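Long-range contacts in aspartate aminotransferase (Rhodobacter sphaeroides, PDB 3NRA), which probably catalyses the pyridoxal 5'-phosphate-dependent transfer of an amino group from L-aspartate to 2-oxoglutarate, giving oxaloacetate and L-glutamate: residues B[221-229]-B[333-341]; B[195-206]-B[230-240]. One frame throughout, in Å; residues are numbered along the deposited sequence.

Contact 1. Residues B[221-229]-B[333-341]; sequences YSRLRYAGA and TPQAGSYLF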
loop_
_atom_site.group_PDB
_atom_site.type_symbol
_atom_site.label_atom_id
_atom_site.label_comp_id
_atom_site.label_asym_id
_atom_site.label_seq_id
_atom_site.Cartn_x
_atom_site.Cartn_y
_atom_site.Cartn_z
ATOM N N TYR B 221 -14.721 8.925 -8.648
ATOM C CA TYR B 221 -14.916 9.437 -10.008
ATOM C C TYR B 221 -15.862 10.676 -10.055
ATOM O O TYR B 221 -16.316 11.082 -11.132
ATOM C CB TYR B 221 -15.417 8.299 -10.940
ATOM C CG TYR B 221 -14.568 8.036 -12.172
ATOM C CD1 TYR B 221 -13.978 9.068 -12.884
ATOM C CD2 TYR B 221 -14.400 6.735 -12.663
ATOM C CE1 TYR B 221 -13.268 8.820 -14.060
ATOM C CE2 TYR B 221 -13.640 6.486 -13.803
ATOM C CZ TYR B 221 -13.095 7.526 -14.499
ATOM O OH TYR B 221 -12.345 7.273 -15.661
ATOM N N SER B 222 -16.069 11.312 -8.902
ATOM C CA SER B 222 -17.095 12.359 -8.747
ATOM C C SER B 222 -16.742 13.650 -9.459
ATOM O O SER B 222 -17.614 14.420 -9.764
ATOM C CB SER B 222 -17.341 12.655 -7.264
ATOM O OG SER B 222 -16.135 13.095 -6.631
ATOM N N ARG B 223 -15.465 13.855 -9.765
ATOM C CA ARG B 223 -15.039 15.044 -10.509
ATOM C C ARG B 223 -15.351 14.984 -12.021
ATOM O O ARG B 223 -15.488 16.033 -12.683
ATOM C CB ARG B 223 -13.546 15.287 -10.300
ATOM C CG ARG B 223 -13.148 16.694 -10.534
ATOM C CD ARG B 223 -11.673 16.895 -10.334
ATOM N NE ARG B 223 -11.312 18.237 -10.733
ATOM C CZ ARG B 223 -10.077 18.660 -10.979
ATOM N NH1 ARG B 223 -9.042 17.858 -10.835
ATOM N NH2 ARG B 223 -9.880 19.913 -11.331
ATOM N N LEU B 224 -15.434 13.781 -12.580
ATOM C CA LEU B 224 -15.731 13.642 -13.998
ATOM C C LEU B 224 -17.235 13.635 -14.182
ATOM O O LEU B 224 -17.809 12.622 -14.503
ATOM C CB LEU B 224 -15.104 12.369 -14.570
ATOM C CG LEU B 224 -15.023 12.351 -16.104
ATOM C CD1 LEU B 224 -13.759 13.136 -16.539
ATOM C CD2 LEU B 224 -14.999 10.922 -16.654
ATOM N N ARG B 225 -17.854 14.804 -14.002
ATOM C CA ARG B 225 -19.326 14.927 -13.896
ATOM C C ARG B 225 -19.861 15.526 -15.190
ATOM O O ARG B 225 -19.403 16.570 -15.620
ATOM C CB ARG B 225 -19.704 15.806 -12.683
ATOM C CG ARG B 225 -21.226 16.089 -12.521
ATOM C CD ARG B 225 -21.552 16.936 -11.263
ATOM N NE ARG B 225 -20.806 18.200 -11.216
ATOM C CZ ARG B 225 -21.102 19.316 -11.892
ATOM N NH1 ARG B 225 -22.180 19.401 -12.672
ATOM N NH2 ARG B 225 -20.299 20.367 -11.786
ATOM N N TYR B 226 -20.808 14.835 -15.823
ATOM C CA TYR B 226 -21.267 15.219 -17.147
ATOM C C TYR B 226 -22.207 16.426 -17.098
ATOM O O TYR B 226 -22.843 16.698 -16.076
ATOM C CB TYR B 226 -21.897 14.018 -17.872
ATOM C CG TYR B 226 -20.861 12.950 -18.141
ATOM C CD1 TYR B 226 -19.765 13.214 -18.956
ATOM C CD2 TYR B 226 -20.892 11.732 -17.457
ATOM C CE1 TYR B 226 -18.761 12.277 -19.142
ATOM C CE2 TYR B 226 -19.915 10.790 -17.642
ATOM C CZ TYR B 226 -18.832 11.074 -18.480
ATOM O OH TYR B 226 -17.855 10.162 -18.654
ATOM N N ALA B 227 -22.214 17.190 -18.187
ATOM C CA ALA B 227 -22.989 18.442 -18.259
ATOM C C ALA B 227 -24.457 18.150 -17.998
ATOM O O ALA B 227 -25.029 17.237 -18.585
ATOM C CB ALA B 227 -22.813 19.108 -19.631
ATOM N N GLY B 228 -25.045 18.871 -17.056
ATOM C CA GLY B 228 -26.437 18.623 -16.684
ATOM C C GLY B 228 -26.629 17.424 -15.754
ATOM O O GLY B 228 -27.775 16.951 -15.563
ATOM N N ALA B 229 -25.541 16.919 -15.166
ATOM C CA ALA B 229 -25.662 15.978 -14.061
ATOM C C ALA B 229 -25.507 16.766 -12.754
ATOM O O ALA B 229 -24.675 17.661 -12.660
ATOM C CB ALA B 229 -24.620 14.893 -14.160
ATOM N N THR B 333 -27.609 5.710 -18.399
ATOM C CA THR B 333 -26.707 6.805 -18.727
ATOM C C THR B 333 -25.810 7.079 -17.564
ATOM O O THR B 333 -26.302 7.431 -16.492
ATOM C CB THR B 333 -27.461 8.080 -19.039
ATOM O OG1 THR B 333 -28.461 7.810 -20.013
ATOM C CG2 THR B 333 -26.481 9.183 -19.579
ATOM N N PRO B 334 -24.469 6.948 -17.757
ATOM C CA PRO B 334 -23.555 7.373 -16.700
ATOM C C PRO B 334 -23.620 8.884 -16.471
ATOM O O PRO B 334 -23.743 9.644 -17.417
ATOM C CB PRO B 334 -22.158 6.979 -17.254
ATOM C CG PRO B 334 -22.405 6.109 -18.390
ATOM C CD PRO B 334 -23.734 6.436 -18.928
ATOM N N GLN B 335 -23.569 9.294 -15.208
ATOM C CA GLN B 335 -23.767 10.697 -14.825
ATOM C C GLN B 335 -22.477 11.325 -14.273
ATOM O O GLN B 335 -22.298 12.541 -14.318
ATOM C CB GLN B 335 -24.888 10.787 -13.819
ATOM C CG GLN B 335 -26.268 10.443 -14.441
ATOM C CD GLN B 335 -27.351 10.128 -13.407
ATOM O OE1 GLN B 335 -27.149 9.311 -12.485
ATOM N NE2 GLN B 335 -28.532 10.717 -13.596
ATOM N N ALA B 336 -21.588 10.494 -13.777
ATOM C CA ALA B 336 -20.202 10.882 -13.595
ATOM C C ALA B 336 -19.302 9.659 -13.754
ATOM O O ALA B 336 -19.757 8.529 -13.626
ATOM C CB ALA B 336 -20.007 11.547 -12.205
ATOM N N GLY B 337 -18.041 9.890 -14.070
ATOM C CA GLY B 337 -17.069 8.799 -14.261
ATOM C C GLY B 337 -17.186 8.129 -15.617
ATOM O O GLY B 337 -18.015 8.521 -16.424
ATOM N N SER B 338 -16.350 7.118 -15.873
ATOM C CA SER B 338 -16.226 6.507 -17.202
ATOM C C SER B 338 -16.615 5.012 -17.232
ATOM O O SER B 338 -16.041 4.237 -18.024
ATOM C CB SER B 338 -14.795 6.682 -17.715
ATOM O OG SER B 338 -14.334 7.991 -17.463
ATOM N N TYR B 339 -17.604 4.614 -16.408
ATOM C CA TYR B 339 -18.144 3.250 -16.446
ATOM C C TYR B 339 -19.541 3.164 -17.100
ATOM O O TYR B 339 -20.400 3.994 -16.848
ATOM C CB TYR B 339 -18.206 2.674 -15.059
ATOM C CG TYR B 339 -16.854 2.507 -14.440
ATOM C CD1 TYR B 339 -15.851 1.752 -15.082
ATOM C CD2 TYR B 339 -16.552 3.092 -13.213
ATOM C CE1 TYR B 339 -14.600 1.593 -14.511
ATOM C CE2 TYR B 339 -15.302 2.944 -12.644
ATOM C CZ TYR B 339 -14.322 2.192 -13.309
ATOM O OH TYR B 339 -13.068 2.057 -12.759
ATOM N N LEU B 340 -19.707 2.187 -17.997
ATOM C CA LEU B 340 -21.007 1.743 -18.484
ATOM C C LEU B 340 -21.211 0.276 -18.086
ATOM O O LEU B 340 -20.278 -0.554 -18.186
ATOM C CB LEU B 340 -21.083 1.832 -19.990
ATOM C CG LEU B 340 -21.326 3.148 -20.700
ATOM C CD1 LEU B 340 -20.691 3.092 -22.125
ATOM C CD2 LEU B 340 -22.790 3.441 -20.797
ATOM N N PHE B 341 -22.434 -0.055 -17.722
ATOM C CA PHE B 341 -22.773 -1.372 -17.248
ATOM C C PHE B 341 -24.015 -1.914 -18.005
ATOM O O PHE B 341 -25.103 -1.986 -17.454
ATOM C CB PHE B 341 -23.016 -1.266 -15.753
ATOM C CG PHE B 341 -22.978 -2.559 -15.025
ATOM C CD1 PHE B 341 -21.865 -3.389 -15.099
ATOM C CD2 PHE B 341 -24.014 -2.907 -14.168
ATOM C CE1 PHE B 341 -21.807 -4.547 -14.377
ATOM C CE2 PHE B 341 -23.960 -4.083 -13.454
ATOM C CZ PHE B 341 -22.840 -4.899 -13.553
#
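At the edge of the pyridoxal-phosphate site, Tyr221 meets Gly337, Ser338 and Tyr339, the last of which hydrogen-bonds through its OH to NZ of the modified lysine at position 253. Gly337 CA sits over one face of the Tyr221 ring, 3.5 Å from its centroid, in a CH-pi contact; a side chain at Gly337 would run into Tyr221 CG. Beyond it, Ser338 is modelled in two conformers, and in one of them its OG donates to Tyr221 OH at 2.8 Å. Tyr221 also turns its CD2 edge toward the face of Tyr339 in an offset edge-to-face pair, planes at 86°. With an alanine at Tyr221, Gly337 CA would probably lose the ring face it rests on and the face of Tyr339 the edge that meets it. Farther along, the backbones of Arg225 and Ala336 are joined by a single beta bridge, made by Gly337 N to Leu224 O (2.8 Å) and Tyr226 N to Gln335 O (3.1 Å). Tyr226 carries CG beside its own backbone N (chi1 -65°), which lays the ring along 334-337 and lets its OH donate to Gly337 O at 2.8 Å, from well above the carbonyl plane. The whole is an isolated beta bridge, flanked by tyrosines, that joins the loop after strand 214-218 to the segment leading into strand 339-340, beside the cofactor-bearing lysine of this aminotransferase.

Contact 2. Residues B[195-206]-B[230-240]; sequences VYSAEEIGQIAA and SYTHLRAEAAV
Ile201, Ala205 and Thr232 carry this contact, in which helix 198-211 of the large, mainly parallel alpha/beta sheet domain packs on the long connection between strands 214-218 and 245-249. Ile201 holds CG2 anti to its backbone N, and that methyl meets Thr232 CG2 at 3.8 Å, while CG1 rests on Thr232 O. The two side chains lie alongside each other, pointing opposite ways. One turn on, the small Ala205 lets the connection come close: its CB touches Glu237 CB at 3.5 Å, with Val240 CB also against it at 3.8 Å. Leu234 is modelled in two conformers; in one of them its CD1 fits among Ile201, Ile204 and Ala205. Behind Ile201 lies Phe185 of strand 182-186. The polar joins near the helix start run through water. Ser197 is the N-cap, in a capping box with Glu200, and next to it the carbonyl of Tyr196 receives two waters, one also hydrogen-bonded to Thr232 OG1 and Ser230 OG, the other accepting from Thr232 N. Farther along, a single water bridges the helix to Glu237, donating to Ala198 O and to Glu237 OE2, each 2.6 Å from the water oxygen.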
loop_
_atom_site.group_PDB
_atom_site.type_symbol
_atom_site.label_atom_id
_atom_site.label_comp_id
_atom_site.label_asym_id
_atom_site.label_seq_id
_atom_site.Cartn_x
_atom_site.Cartn_y
_atom_site.Cartn_z
ATOM N N VAL B 195 -25.383 8.378 -10.341
ATOM C CA VAL B 195 -25.037 9.311 -9.258
ATOM C C VAL B 195 -26.241 9.387 -8.354
ATOM O O VAL B 195 -27.362 9.417 -8.834
ATOM C CB VAL B 195 -24.716 10.721 -9.843
ATOM C CG1 VAL B 195 -24.748 11.786 -8.761
ATOM C CG2 VAL B 195 -23.335 10.691 -10.578
ATOM N N TYR B 196 -26.025 9.405 -7.054
ATOM C CA TYR B 196 -27.158 9.410 -6.107
ATOM C C TYR B 196 -27.800 10.797 -6.114
ATOM O O TYR B 196 -27.117 11.783 -6.189
ATOM C CB TYR B 196 -26.699 9.025 -4.705
ATOM C CG TYR B 196 -26.367 7.539 -4.555
ATOM C CD1 TYR B 196 -25.249 6.983 -5.167
ATOM C CD2 TYR B 196 -27.179 6.704 -3.831
ATOM C CE1 TYR B 196 -24.955 5.638 -5.051
ATOM C CE2 TYR B 196 -26.891 5.342 -3.713
ATOM C CZ TYR B 196 -25.781 4.826 -4.321
ATOM O OH TYR B 196 -25.491 3.487 -4.185
ATOM N N SER B 197 -29.126 10.848 -6.112
ATOM C CA SER B 197 -29.861 12.132 -6.094
ATOM C C SER B 197 -29.665 12.865 -4.766
ATOM O O SER B 197 -29.251 12.261 -3.772
ATOM C CB SER B 197 -31.361 11.884 -6.292
ATOM O OG SER B 197 -31.914 11.282 -5.123
ATOM N N ALA B 198 -29.973 14.162 -4.768
ATOM C CA ALA B 198 -30.024 14.985 -3.546
ATOM C C ALA B 198 -30.869 14.336 -2.441
ATOM O O ALA B 198 -30.466 14.298 -1.305
ATOM C CB ALA B 198 -30.587 16.406 -3.877
ATOM N N GLU B 199 -31.997 13.764 -2.825
ATOM C CA GLU B 199 -32.913 13.136 -1.891
ATOM C C GLU B 199 -32.325 11.823 -1.341
ATOM O O GLU B 199 -32.376 11.584 -0.144
ATOM C CB GLU B 199 -34.283 12.882 -2.590
ATOM C CG GLU B 199 -35.504 13.062 -1.710
ATOM C CD GLU B 199 -35.765 11.887 -0.739
ATOM O OE1 GLU B 199 -35.389 10.732 -1.059
ATOM O OE2 GLU B 199 -36.382 12.128 0.342
ATOM N N GLU B 200 -31.726 11.000 -2.208
ATOM C CA GLU B 200 -31.048 9.773 -1.748
ATOM C C GLU B 200 -29.944 10.064 -0.745
ATOM O O GLU B 200 -29.830 9.385 0.263
ATOM C CB GLU B 200 -30.498 8.954 -2.917
ATOM C CG GLU B 200 -31.621 8.187 -3.709
ATOM C CD GLU B 200 -31.135 7.583 -4.991
ATOM O OE1 GLU B 200 -30.366 8.256 -5.743
ATOM O OE2 GLU B 200 -31.557 6.446 -5.284
ATOM N N ILE B 201 -29.148 11.086 -1.017
ATOM C CA ILE B 201 -28.027 11.424 -0.153
ATOM C C ILE B 201 -28.536 12.012 1.169
ATOM O O ILE B 201 -27.955 11.758 2.230
ATOM C CB ILE B 201 -27.067 12.401 -0.878
ATOM C CG1 ILE B 201 -26.361 11.661 -2.046
ATOM C CG2 ILE B 201 -26.065 13.058 0.095
ATOM C CD1 ILE B 201 -25.351 10.567 -1.628
ATOM N N GLY B 202 -29.639 12.750 1.105
ATOM C CA GLY B 202 -30.276 13.300 2.297
ATOM C C GLY B 202 -30.796 12.214 3.223
ATOM O O GLY B 202 -30.589 12.268 4.434
ATOM N N GLN B 203 -31.404 11.200 2.630
ATOM C CA GLN B 203 -31.945 10.090 3.403
ATOM C C GLN B 203 -30.840 9.196 3.932
ATOM O O GLN B 203 -30.948 8.695 5.036
ATOM C CB GLN B 203 -32.975 9.275 2.587
ATOM C CG GLN B 203 -33.747 8.151 3.415
ATOM C CD GLN B 203 -34.683 8.711 4.501
ATOM O OE1 GLN B 203 -34.708 9.915 4.767
ATOM N NE2 GLN B 203 -35.464 7.826 5.117
ATOM N N ILE B 204 -29.765 9.025 3.155
ATOM C CA ILE B 204 -28.609 8.269 3.638
ATOM C C ILE B 204 -28.019 8.988 4.835
ATOM O O ILE B 204 -27.722 8.368 5.838
ATOM C CB ILE B 204 -27.503 8.083 2.550
ATOM C CG1 ILE B 204 -27.909 6.980 1.539
ATOM C CG2 ILE B 204 -26.152 7.713 3.207
ATOM C CD1 ILE B 204 -27.088 6.984 0.262
ATOM N N ALA B 205 -27.861 10.304 4.727
ATOM C CA ALA B 205 -27.356 11.091 5.826
ATOM C C ALA B 205 -28.251 10.974 7.063
ATOM O O ALA B 205 -27.746 10.795 8.173
ATOM C CB ALA B 205 -27.208 12.581 5.408
ATOM N N ALA B 206 -29.567 11.099 6.871
ATOM C CA ALA B 206 -30.533 11.047 7.986
ATOM C C ALA B 206 -30.558 9.668 8.643
ATOM O O ALA B 206 -30.591 9.558 9.874
ATOM C CB ALA B 206 -31.969 11.460 7.502
ATOM N N SER B 230 -26.340 16.442 -11.771
ATOM C CA SER B 230 -26.180 16.942 -10.437
ATOM C C SER B 230 -25.301 15.962 -9.638
ATOM O O SER B 230 -25.118 14.809 -10.032
ATOM C CB SER B 230 -27.550 17.119 -9.765
ATOM O OG SER B 230 -27.949 15.900 -9.110
ATOM N N TYR B 231 -24.724 16.457 -8.552
ATOM C CA TYR B 231 -23.978 15.633 -7.603
ATOM C C TYR B 231 -24.116 16.223 -6.222
ATOM O O TYR B 231 -23.931 17.427 -6.038
ATOM C CB TYR B 231 -22.493 15.545 -7.991
ATOM C CG TYR B 231 -21.734 14.531 -7.188
ATOM C CD1 TYR B 231 -21.235 14.842 -5.915
ATOM C CD2 TYR B 231 -21.592 13.241 -7.642
ATOM C CE1 TYR B 231 -20.561 13.909 -5.157
ATOM C CE2 TYR B 231 -20.929 12.289 -6.888
ATOM C CZ TYR B 231 -20.420 12.628 -5.639
ATOM O OH TYR B 231 -19.757 11.677 -4.899
ATOM N N THR B 232 -24.383 15.360 -5.237
ATOM C CA THR B 232 -24.571 15.782 -3.859
ATOM C C THR B 232 -23.563 15.050 -2.947
ATOM O O THR B 232 -23.468 13.806 -2.963
ATOM C CB THR B 232 -25.994 15.477 -3.404
ATOM O OG1 THR B 232 -26.903 15.909 -4.410
ATOM C CG2 THR B 232 -26.322 16.178 -2.092
ATOM N N HIS B 233 -22.837 15.827 -2.142
ATOM C CA HIS B 233 -21.807 15.300 -1.264
ATOM C C HIS B 233 -22.384 14.998 0.101
ATOM O O HIS B 233 -22.742 15.908 0.844
ATOM C CB HIS B 233 -20.676 16.313 -1.129
ATOM C CG HIS B 233 -19.984 16.614 -2.410
ATOM N ND1 HIS B 233 -18.857 15.932 -2.819
ATOM C CD2 HIS B 233 -20.225 17.553 -3.359
ATOM C CE1 HIS B 233 -18.460 16.404 -3.991
ATOM N NE2 HIS B 233 -19.265 17.397 -4.337
ATOM N N LEU B 234 -22.424 13.710 0.449
ATOM C CA LEU B 234 -22.938 13.257 1.766
ATOM C C LEU B 234 -22.352 14.048 2.922
ATOM O O LEU B 234 -23.061 14.403 3.840
ATOM C CB LEU B 234 -22.643 11.760 1.979
ATOM C CG LEU B 234 -23.289 11.141 3.231
ATOM C CD1 LEU B 234 -24.795 11.225 3.124
ATOM C CD2 LEU B 234 -22.840 9.683 3.429
ATOM N N ARG B 235 -21.048 14.332 2.856
ATOM C CA ARG B 235 -20.324 14.993 3.977
ATOM C C ARG B 235 -20.744 16.425 4.261
ATOM O O ARG B 235 -20.402 16.954 5.305
ATOM C CB ARG B 235 -18.793 14.962 3.728
ATOM C CG ARG B 235 -18.279 15.975 2.700
ATOM C CD ARG B 235 -16.778 15.725 2.408
ATOM N NE ARG B 235 -16.015 15.827 3.644
ATOM C CZ ARG B 235 -15.526 16.948 4.163
ATOM N NH1 ARG B 235 -15.565 18.108 3.489
ATOM N NH2 ARG B 235 -14.949 16.905 5.372
ATOM N N ALA B 236 -21.414 17.058 3.296
ATOM C CA ALA B 236 -21.970 18.390 3.449
ATOM C C ALA B 236 -23.437 18.397 3.903
ATOM O O ALA B 236 -23.977 19.464 4.175
ATOM C CB ALA B 236 -21.819 19.190 2.124
ATOM N N GLU B 237 -24.081 17.232 4.006
ATOM C CA GLU B 237 -25.516 17.181 4.493
ATOM C C GLU B 237 -25.688 17.689 5.929
ATOM O O GLU B 237 -24.978 17.283 6.820
ATOM C CB GLU B 237 -26.072 15.758 4.398
ATOM C CG GLU B 237 -26.340 15.295 3.015
ATOM C CD GLU B 237 -27.453 16.066 2.321
ATOM O OE1 GLU B 237 -28.462 16.435 2.987
ATOM O OE2 GLU B 237 -27.305 16.327 1.114
ATOM N N ALA B 238 -26.642 18.587 6.140
ATOM C CA ALA B 238 -26.930 19.122 7.505
ATOM C C ALA B 238 -27.311 18.006 8.538
ATOM O O ALA B 238 -27.002 18.126 9.737
ATOM C CB ALA B 238 -28.050 20.197 7.431
ATOM N N ALA B 239 -27.940 16.926 8.050
ATOM C CA ALA B 239 -28.399 15.816 8.907
ATOM C C ALA B 239 -27.269 14.955 9.450
ATOM O O ALA B 239 -27.426 14.286 10.472
ATOM C CB ALA B 239 -29.393 14.932 8.127
ATOM N N VAL B 240 -26.141 14.932 8.755
ATOM C CA VAL B 240 -25.093 14.000 9.094
ATOM C C VAL B 240 -24.091 14.672 9.990
ATOM O O VAL B 240 -23.853 15.857 9.880
ATOM C CB VAL B 240 -24.390 13.402 7.808
ATOM C CG1 VAL B 240 -23.351 14.358 7.252
ATOM C CG2 VAL B 240 -23.791 12.028 8.127
HETATM O O HOH W 1 -27.135 14.544 -6.613
HETATM O O HOH W 2 -24.628 12.466 -5.465
HETATM O O HOH W 3 -30.474 15.378 -7.426
HETATM O O HOH W 4 -29.636 16.418 0.042
#

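How the contacts relate
From the N terminus the chain first reaches 195-206, whose helix leads into strand 214-218; then come 221-229 and, directly after it, 230-240, and only much later 333-341. Contact 2 therefore closes a short loop round strand 214-218, whereas contact 1 spans 103 intervening residues. The two cross, since 221-229 falls inside the loop of contact 2 and 333-341 beyond its end. Their centres are about 17 Å apart, but they touch: Gln335 OE1 probably accepts from Val195 N at 2.9 Å, and Ser222 packs on Tyr231. Together they tie one continuous connection, 221-240, to a helix flanking the seven-stranded sheet and to the approach to strand 339-340 of the smaller sheet.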